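Local coordinates for MMACHC-like protein (Caenorhabditis elegans, PDB 5UJC) that binds vitamin B12 derivatives and probably catalyses the reductive removal of their upper ligands, turning cyanocobalamin into cob(II)alamin and demethylating methylcobalamin, at residues G33-A38 / F45-D50; K108-K111 / N115-I118; T158-G163 / L169-L174. All blocks are in the same frame, centred on the assembly; numbering follows the deposited sequence.

Contact 1: residues G33-A38 / F45-D50; sequences GSYNEA and FALPYD
The amide of N36 clasps the backbone of L47 from both ends. N36 OD1 accepts the backbone N of L47 at 2.8 Å in a nearly straight bond (172°), the donor tilted somewhat out of the carbonyl plane, while N36 ND2 donates to L47 O at 3.0 Å, meeting that oxygen on a lone pair in its carbonyl plane. Two bonds to one residue leave the amide little freedom to flip, since a turned group would set oxygen against oxygen and N-H against N-H. With chi1 at -75°, CG is anti to the carbonyl carbon, and the amide reaches out beside the helix to the passing chain. A water takes a further N-H of N36 ND2 and donates to Y49 O, extending the grip by two residues. Y35, the residue before N36, meets the same loop with its ring: Y35 CD2 lies 3.6 Å from L47 CD1, at an oblique angle, and F45 O sits at the ring edge near its plane, 3.5 Å from Y35 CE2. A second water accepts from Y35 OH and donates to F45 O, 2.6 Å from each. The phenol oxygen is also hydrogen-bonded to the backbone N of L133, a probable substrate-binding residue by similarity, while the ring packs on T136 and C137 of helix 134-140. F45 turns its ring away from Y35 and touches the bound co-methylcobalamin, as does A38 from the helix. The contact thus ties helix 32-39 to the irregular loop leading into strand 53-60, by side-chain capture of a loop backbone, and forms part of the wall of the cobalamin pocket in this MMACHC-family protein.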
loop_
_atom_site.group_PDB
_atom_site.type_symbol
_atom_site.label_atom_id
_atom_site.label_comp_id
_atom_site.label_asym_id
_atom_site.label_seq_id
_atom_site.Cartn_x
_atom_site.Cartn_y
_atom_site.Cartn_z
ATOM N N GLY A 33 15.269 -11.575 -4.364
ATOM C CA GLY A 33 15.143 -12.992 -4.734
ATOM C C GLY A 33 13.850 -13.636 -4.225
ATOM O O GLY A 33 13.272 -14.520 -4.887
ATOM N N SER A 34 13.389 -13.205 -3.055
ATOM C CA SER A 34 12.145 -13.734 -2.500
ATOM C C SER A 34 10.961 -13.330 -3.352
ATOM O O SER A 34 10.060 -14.124 -3.594
ATOM C CB SER A 34 11.948 -13.256 -1.083
ATOM O OG SER A 34 13.005 -13.709 -0.248
ATOM N N TYR A 35 10.974 -12.097 -3.830
ATOM C CA TYR A 35 9.946 -11.636 -4.740
ATOM C C TYR A 35 9.995 -12.394 -6.080
ATOM O O TYR A 35 8.967 -12.866 -6.580
ATOM C CB TYR A 35 10.097 -10.128 -4.983
ATOM C CG TYR A 35 9.107 -9.562 -5.977
ATOM C CD1 TYR A 35 7.847 -9.134 -5.573
ATOM C CD2 TYR A 35 9.435 -9.456 -7.333
ATOM C CE1 TYR A 35 6.954 -8.617 -6.467
ATOM C CE2 TYR A 35 8.557 -8.908 -8.234
ATOM C CZ TYR A 35 7.308 -8.500 -7.804
ATOM O OH TYR A 35 6.395 -7.956 -8.691
ATOM N N ASN A 36 11.176 -12.503 -6.648
ATOM C CA ASN A 36 11.318 -13.165 -7.942
ATOM C C ASN A 36 10.925 -14.634 -7.886
ATOM O O ASN A 36 10.366 -15.162 -8.843
ATOM C CB ASN A 36 12.726 -13.002 -8.473
ATOM C CG ASN A 36 12.993 -11.607 -9.012
ATOM O OD1 ASN A 36 12.062 -10.834 -9.263
ATOM N ND2 ASN A 36 14.266 -11.296 -9.239
ATOM N N GLU A 37 11.244 -15.301 -6.771
ATOM C CA GLU A 37 10.820 -16.702 -6.571
ATOM C C GLU A 37 9.285 -16.812 -6.576
ATOM O O GLU A 37 8.723 -17.748 -7.150
ATOM C CB GLU A 37 11.414 -17.276 -5.253
ATOM C CG GLU A 37 10.949 -18.696 -4.891
ATOM C CD GLU A 37 11.373 -19.130 -3.481
ATOM O OE1 GLU A 37 11.599 -18.250 -2.599
ATOM O OE2 GLU A 37 11.460 -20.356 -3.246
ATOM N N ALA A 38 8.613 -15.832 -5.965
ATOM C CA ALA A 38 7.180 -15.871 -5.845
ATOM C C ALA A 38 6.474 -15.573 -7.206
ATOM O O ALA A 38 5.539 -16.284 -7.585
ATOM C CB ALA A 38 6.708 -14.901 -4.789
ATOM N N PHE A 45 7.193 -10.023 -14.528
ATOM C CA PHE A 45 7.303 -9.259 -13.305
ATOM C C PHE A 45 8.657 -9.428 -12.606
ATOM O O PHE A 45 8.951 -8.726 -11.672
ATOM C CB PHE A 45 6.166 -9.666 -12.355
ATOM C CG PHE A 45 4.819 -9.254 -12.850
ATOM C CD1 PHE A 45 4.423 -7.943 -12.760
ATOM C CD2 PHE A 45 3.973 -10.174 -13.462
ATOM C CE1 PHE A 45 3.208 -7.544 -13.255
ATOM C CE2 PHE A 45 2.749 -9.786 -13.934
ATOM C CZ PHE A 45 2.357 -8.473 -13.813
ATOM N N ALA A 46 9.460 -10.406 -13.026
ATOM C CA ALA A 46 10.765 -10.612 -12.400
ATOM C C ALA A 46 11.596 -9.308 -12.459
ATOM O O ALA A 46 11.629 -8.647 -13.473
ATOM C CB ALA A 46 11.503 -11.746 -13.089
ATOM N N LEU A 47 12.235 -8.952 -11.349
ATOM C CA LEU A 47 12.981 -7.721 -11.266
ATOM C C LEU A 47 14.465 -7.981 -11.525
ATOM O O LEU A 47 14.998 -9.014 -11.090
ATOM C CB LEU A 47 12.805 -7.102 -9.886
ATOM C CG LEU A 47 11.373 -6.717 -9.543
ATOM C CD1 LEU A 47 11.246 -6.389 -8.048
ATOM C CD2 LEU A 47 10.926 -5.535 -10.390
ATOM N N PRO A 48 15.146 -7.031 -12.205
ATOM C CA PRO A 48 16.505 -7.266 -12.702
ATOM C C PRO A 48 17.600 -6.920 -11.667
ATOM O O PRO A 48 18.441 -6.070 -11.913
ATOM C CB PRO A 48 16.583 -6.339 -13.913
ATOM C CG PRO A 48 15.744 -5.185 -13.516
ATOM C CD PRO A 48 14.576 -5.791 -12.775
ATOM N N TYR A 49 17.560 -7.599 -10.531
ATOM C CA TYR A 49 18.550 -7.429 -9.479
ATOM C C TYR A 49 18.943 -8.777 -8.951
ATOM O O TYR A 49 18.138 -9.723 -8.975
ATOM C CB TYR A 49 17.978 -6.569 -8.329
ATOM C CG TYR A 49 17.480 -5.240 -8.789
ATOM C CD1 TYR A 49 18.349 -4.180 -8.962
ATOM C CD2 TYR A 49 16.144 -5.051 -9.089
ATOM C CE1 TYR A 49 17.901 -2.972 -9.449
ATOM C CE2 TYR A 49 15.681 -3.846 -9.541
ATOM C CZ TYR A 49 16.568 -2.807 -9.732
ATOM O OH TYR A 49 16.122 -1.610 -10.193
ATOM N N ASP A 50 20.149 -8.871 -8.407
ATOM C CA ASP A 50 20.597 -10.104 -7.741
ATOM C C ASP A 50 19.682 -10.495 -6.579
ATOM O O ASP A 50 19.066 -9.622 -5.925
ATOM C CB ASP A 50 22.042 -9.954 -7.232
ATOM C CG ASP A 50 23.067 -9.808 -8.372
ATOM O OD1 ASP A 50 22.741 -10.124 -9.538
ATOM O OD2 ASP A 50 24.200 -9.353 -8.089
HETATM O O HOH W 1 7.356 -6.817 -10.876
HETATM O O HOH W 2 16.834 -12.137 -8.366
#

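Contact 2: residues K108-K111 / N115-I118; sequences KLRK and NFEI
L109 sets a methyl group squarely on the ring of F116. Its CD2 lies 3.6 Å from the ring centroid and almost on the ring normal, a CH-pi contact over the middle of one face, and CG follows over the rim at 3.7 Å from F116 CE1. The two side chains come from opposite directions. L109 holds CG anti to its own backbone nitrogen (chi1 178°), which sends the branch out from the end of helix 93-109, and chi2 then brings CD2 down on the ring. F116 has the less common first torsion, 55°, with CG between the backbone N and the carbonyl carbon; this lifts the phenyl group off an extended backbone toward the helix end. R110 reaches the same ring with the aliphatic start of its chain: CG is 3.8 Å from F116 CE1, approaching obliquely. From CG to NE the arginine runs extended, and its guanidinium, inclined by 17° to the ring plane, continues to a salt bridge between NH1 and OE2 of E103, about two turns earlier in helix 93-109. I118 CG1 touches the edge of the phenyl group in its plane, and S106 of the helix adds another neighbour. Replacing F116 by an alanine would probably strip L109 CD2 of its aromatic platform and leave the methylene part of R110 without its apolar partner, opening a gap between helix end and strand. Beyond the ring, L109 also packs on L190 and F192 of strand 185-196 and on I11 of helix 5-18. This is the hydrophobic closure of a tight helix-to-strand connection, fastening helix 93-109 to edge strand 117-120 of the four-stranded antiparallel sheet, away from the cobalamin pocket.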
loop_
_atom_site.group_PDB
_atom_site.type_symbol
_atom_site.label_atom_id
_atom_site.label_comp_id
_atom_site.label_asym_id
_atom_site.label_seq_id
_atom_site.Cartn_x
_atom_site.Cartn_y
_atom_site.Cartn_z
ATOM N N LYS A 108 17.109 12.802 3.074
ATOM C CA LYS A 108 17.896 12.230 4.163
ATOM C C LYS A 108 18.505 10.871 3.773
ATOM O O LYS A 108 19.658 10.578 4.117
ATOM C CB LYS A 108 17.047 12.072 5.413
ATOM C CG LYS A 108 16.487 13.383 5.959
ATOM C CD LYS A 108 17.581 14.287 6.480
ATOM C CE LYS A 108 17.003 15.495 7.222
ATOM N NZ LYS A 108 17.956 16.631 7.252
ATOM N N LEU A 109 17.720 10.033 3.082
ATOM C CA LEU A 109 18.148 8.694 2.729
ATOM C C LEU A 109 19.391 8.721 1.835
ATOM O O LEU A 109 20.277 7.902 1.993
ATOM C CB LEU A 109 17.011 7.942 2.032
ATOM C CG LEU A 109 17.354 6.519 1.567
ATOM C CD1 LEU A 109 17.808 5.649 2.702
ATOM C CD2 LEU A 109 16.145 5.904 0.894
ATOM N N ARG A 110 19.450 9.683 0.910
ATOM C CA ARG A 110 20.596 9.786 -0.027
ATOM C C ARG A 110 21.934 9.952 0.711
ATOM O O ARG A 110 22.997 9.601 0.178
ATOM C CB ARG A 110 20.413 10.966 -0.999
ATOM C CG ARG A 110 19.365 10.736 -2.075
ATOM C CD ARG A 110 19.039 12.019 -2.851
ATOM N NE ARG A 110 17.769 11.886 -3.589
ATOM C CZ ARG A 110 16.708 12.698 -3.475
ATOM N NH1 ARG A 110 16.724 13.761 -2.657
ATOM N NH2 ARG A 110 15.626 12.455 -4.200
ATOM N N LYS A 111 21.892 10.514 1.912
ATOM C CA LYS A 111 23.111 10.709 2.694
ATOM C C LYS A 111 23.587 9.424 3.403
ATOM O O LYS A 111 24.720 9.349 3.889
ATOM C CB LYS A 111 22.916 11.846 3.704
ATOM C CG LYS A 111 22.570 13.164 3.049
ATOM C CD LYS A 111 22.482 14.284 4.076
ATOM C CE LYS A 111 21.626 15.429 3.592
ATOM N NZ LYS A 111 21.388 16.437 4.666
ATOM N N ASN A 115 22.322 5.354 -3.766
ATOM C CA ASN A 115 21.770 4.627 -4.928
ATOM C C ASN A 115 20.525 3.826 -4.549
ATOM O O ASN A 115 20.618 2.837 -3.844
ATOM C CB ASN A 115 22.852 3.679 -5.487
ATOM C CG ASN A 115 22.401 2.915 -6.726
ATOM O OD1 ASN A 115 21.307 3.133 -7.258
ATOM N ND2 ASN A 115 23.267 2.028 -7.208
ATOM N N PHE A 116 19.353 4.300 -4.965
ATOM C CA PHE A 116 18.141 3.535 -4.799
ATOM C C PHE A 116 17.112 3.866 -5.861
ATOM O O PHE A 116 17.141 4.933 -6.469
ATOM C CB PHE A 116 17.527 3.709 -3.391
ATOM C CG PHE A 116 17.257 5.134 -3.007
ATOM C CD1 PHE A 116 18.248 5.900 -2.364
ATOM C CD2 PHE A 116 16.019 5.710 -3.235
ATOM C CE1 PHE A 116 17.997 7.199 -1.979
ATOM C CE2 PHE A 116 15.773 7.021 -2.853
ATOM C CZ PHE A 116 16.768 7.767 -2.236
ATOM N N GLU A 117 16.238 2.904 -6.106
ATOM C CA GLU A 117 15.100 3.063 -7.009
ATOM C C GLU A 117 13.820 3.042 -6.201
ATOM O O GLU A 117 13.745 2.388 -5.148
ATOM C CB GLU A 117 15.073 1.901 -8.007
ATOM C CG GLU A 117 16.340 1.785 -8.850
ATOM C CD GLU A 117 16.550 2.975 -9.779
ATOM O OE1 GLU A 117 15.544 3.577 -10.230
ATOM O OE2 GLU A 117 17.717 3.283 -10.085
ATOM N N ILE A 118 12.823 3.780 -6.665
ATOM C CA ILE A 118 11.523 3.819 -5.997
ATOM C C ILE A 118 10.442 3.409 -6.984
ATOM O O ILE A 118 10.368 3.955 -8.094
ATOM C CB ILE A 118 11.170 5.240 -5.429
ATOM C CG1 ILE A 118 12.312 5.814 -4.573
ATOM C CG2 ILE A 118 9.841 5.156 -4.657
ATOM C CD1 ILE A 118 11.961 7.126 -3.879
#

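Contact 3: residues T158-G163 / L169-L174; sequences TWPPAG and LKFIGL. With TAR (D(-)-tartaric acid), chain E.
F171 and W159 both hold CG anti to the backbone nitrogen (chi1 -171° and -174°), and these torsions swing the two rings into the space beside P160. A cis peptide bond precedes P160 and folds the chain so that the pyrrolidine lies against F171: P160 CB stands 3.5 Å from the phenyl centroid, almost on the ring normal, and P160 CG is 3.5 Å from F171 CD1. The phenyl edge points toward the six-membered ring of W159 in an offset edge-to-face pair, with planes at 84° and W159 CZ2 3.8 Å from F171 CZ. A D(-)-tartrate, probably from the crystallisation liquor, bridges the two backbones: F171 N donates to tartrate O4 at 2.9 Å along a nearly straight line, while the tartrate hydroxyls O2 and O3 donate to L169 O and P161 O respectively. K170 O accepts a hydrogen bond from co-methylcobalamin, which places this chain at the pocket wall. Both segments belong to the long excursion between strands 145-147 and 174-176. Helix 212-225 packs alongside: E220 accepts from W159 NE1, and Y224 meets the F171 ring. L174 then begins strand 174-176, hydrogen-bonded through its backbone to Y147 of strand 145-147.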
loop_
_atom_site.group_PDB
_atom_site.type_symbol
_atom_site.label_atom_id
_atom_site.label_comp_id
_atom_site.label_asym_id
_atom_site.label_seq_id
_atom_site.Cartn_x
_atom_site.Cartn_y
_atom_site.Cartn_z
ATOM N N THR A 158 -17.167 -24.250 -9.465
ATOM C CA THR A 158 -16.890 -23.066 -10.256
ATOM C C THR A 158 -16.859 -21.859 -9.324
ATOM O O THR A 158 -17.899 -21.334 -8.941
ATOM C CB THR A 158 -17.953 -22.874 -11.362
ATOM O OG1 THR A 158 -17.829 -23.927 -12.321
ATOM C CG2 THR A 158 -17.789 -21.506 -12.071
ATOM N N TRP A 159 -15.654 -21.485 -8.904
ATOM C CA TRP A 159 -15.441 -20.303 -8.060
ATOM C C TRP A 159 -14.053 -19.724 -8.379
ATOM O O TRP A 159 -13.093 -20.479 -8.462
ATOM C CB TRP A 159 -15.527 -20.671 -6.551
ATOM C CG TRP A 159 -15.449 -19.478 -5.682
ATOM C CD1 TRP A 159 -16.491 -18.688 -5.273
ATOM C CD2 TRP A 159 -14.260 -18.815 -5.248
ATOM N NE1 TRP A 159 -16.022 -17.597 -4.611
ATOM C CE2 TRP A 159 -14.657 -17.641 -4.582
ATOM C CE3 TRP A 159 -12.896 -19.091 -5.371
ATOM C CZ2 TRP A 159 -13.747 -16.773 -4.001
ATOM C CZ3 TRP A 159 -11.992 -18.221 -4.806
ATOM C CH2 TRP A 159 -12.419 -17.085 -4.115
ATOM N N PRO A 160 -13.921 -18.386 -8.511
ATOM C CA PRO A 160 -15.032 -17.433 -8.418
ATOM C C PRO A 160 -15.964 -17.505 -9.608
ATOM O O PRO A 160 -15.607 -18.095 -10.624
ATOM C CB PRO A 160 -14.320 -16.069 -8.402
ATOM C CG PRO A 160 -13.013 -16.320 -9.049
ATOM C CD PRO A 160 -12.626 -17.704 -8.661
ATOM N N PRO A 161 -17.164 -16.898 -9.487
ATOM C CA PRO A 161 -18.044 -16.693 -10.640
ATOM C C PRO A 161 -17.300 -16.033 -11.802
ATOM O O PRO A 161 -16.323 -15.304 -11.579
ATOM C CB PRO A 161 -19.118 -15.742 -10.094
ATOM C CG PRO A 161 -19.118 -15.957 -8.629
ATOM C CD PRO A 161 -17.715 -16.295 -8.255
ATOM N N ALA A 162 -17.734 -16.307 -13.026
ATOM C CA ALA A 162 -17.210 -15.598 -14.204
ATOM C C ALA A 162 -18.168 -14.502 -14.602
ATOM O O ALA A 162 -19.383 -14.645 -14.450
ATOM C CB ALA A 162 -17.005 -16.563 -15.361
ATOM N N GLY A 163 -17.615 -13.396 -15.103
ATOM C CA GLY A 163 -18.414 -12.323 -15.709
ATOM C C GLY A 163 -19.295 -11.556 -14.732
ATOM O O GLY A 163 -20.347 -11.060 -15.113
ATOM N N LEU A 169 -11.826 -5.673 -15.760
ATOM C CA LEU A 169 -11.631 -5.980 -14.355
ATOM C C LEU A 169 -11.534 -7.481 -14.140
ATOM O O LEU A 169 -12.237 -8.257 -14.780
ATOM C CB LEU A 169 -12.754 -5.403 -13.514
ATOM C CG LEU A 169 -12.919 -3.882 -13.568
ATOM C CD1 LEU A 169 -14.204 -3.461 -12.874
ATOM C CD2 LEU A 169 -11.722 -3.177 -12.935
ATOM N N LYS A 170 -10.624 -7.872 -13.256
ATOM C CA LYS A 170 -10.464 -9.242 -12.862
ATOM C C LYS A 170 -10.849 -9.446 -11.435
ATOM O O LYS A 170 -10.806 -8.536 -10.647
ATOM C CB LYS A 170 -9.011 -9.668 -13.066
ATOM C CG LYS A 170 -8.579 -9.602 -14.532
ATOM C CD LYS A 170 -9.248 -10.718 -15.368
ATOM C CE LYS A 170 -9.104 -10.465 -16.857
ATOM N NZ LYS A 170 -7.681 -10.454 -17.290
ATOM N N PHE A 171 -11.168 -10.685 -11.087
ATOM C CA PHE A 171 -11.421 -11.048 -9.680
ATOM C C PHE A 171 -10.078 -11.271 -9.008
ATOM O O PHE A 171 -9.411 -12.275 -9.244
ATOM C CB PHE A 171 -12.328 -12.299 -9.619
ATOM C CG PHE A 171 -12.832 -12.636 -8.219
ATOM C CD1 PHE A 171 -12.055 -13.371 -7.351
ATOM C CD2 PHE A 171 -14.073 -12.212 -7.800
ATOM C CE1 PHE A 171 -12.534 -13.745 -6.112
ATOM C CE2 PHE A 171 -14.568 -12.577 -6.558
ATOM C CZ PHE A 171 -13.799 -13.352 -5.712
ATOM N N ILE A 172 -9.649 -10.275 -8.232
ATOM C CA ILE A 172 -8.293 -10.238 -7.686
ATOM C C ILE A 172 -8.220 -10.612 -6.218
ATOM O O ILE A 172 -9.223 -10.609 -5.496
ATOM C CB ILE A 172 -7.580 -8.879 -7.927
ATOM C CG1 ILE A 172 -8.365 -7.709 -7.291
ATOM C CG2 ILE A 172 -7.392 -8.642 -9.429
ATOM C CD1 ILE A 172 -7.549 -6.443 -7.138
ATOM N N GLY A 173 -7.021 -10.953 -5.782
ATOM C CA GLY A 173 -6.802 -11.305 -4.384
ATOM C C GLY A 173 -6.748 -10.109 -3.458
ATOM O O GLY A 173 -6.772 -8.939 -3.901
ATOM N N LEU A 174 -6.584 -10.423 -2.178
ATOM C CA LEU A 174 -6.680 -9.462 -1.088
ATOM C C LEU A 174 -5.668 -9.808 -0.032
ATOM O O LEU A 174 -5.578 -10.963 0.405
ATOM C CB LEU A 174 -8.071 -9.496 -0.458
ATOM C CG LEU A 174 -8.298 -8.610 0.776
ATOM C CD1 LEU A 174 -8.228 -7.129 0.402
ATOM C CD2 LEU A 174 -9.643 -8.938 1.403
HETATM O O1 TAR E . -15.877 -11.456 -12.905
HETATM O O11 TAR E . -15.901 -10.085 -14.587
HETATM C C1 TAR E . -15.426 -11.073 -14.012
HETATM C C2 TAR E . -14.275 -11.793 -14.713
HETATM O O2 TAR E . -13.180 -10.875 -14.816
HETATM C C3 TAR E . -13.815 -13.108 -14.028
HETATM O O3 TAR E . -14.273 -13.189 -12.669
HETATM C C4 TAR E . -12.287 -13.229 -14.067
HETATM O O4 TAR E . -11.563 -12.693 -13.137
HETATM O O41 TAR E . -11.788 -13.857 -15.038
#

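How the contacts relate
The contacts follow one another along the chain without overlap. Contacts 1 and 3 both supply cobalamin-pocket residues: their centres are 26 Å apart, with nearest atoms about 11 Å apart, so the ligand, not direct packing, links them. The side chain of F45 lies about 4 Å from co-methylcobalamin, whereas that of F171 is about 7 Å from it. Contact 2 belongs to the sheet and helix scaffold, yet it touches contact 1, where Y49 OH packs 3.7 Å from E117 CG. Contacts 2 and 3, with centres 38 Å apart, lie on opposite sides of the chain's centre.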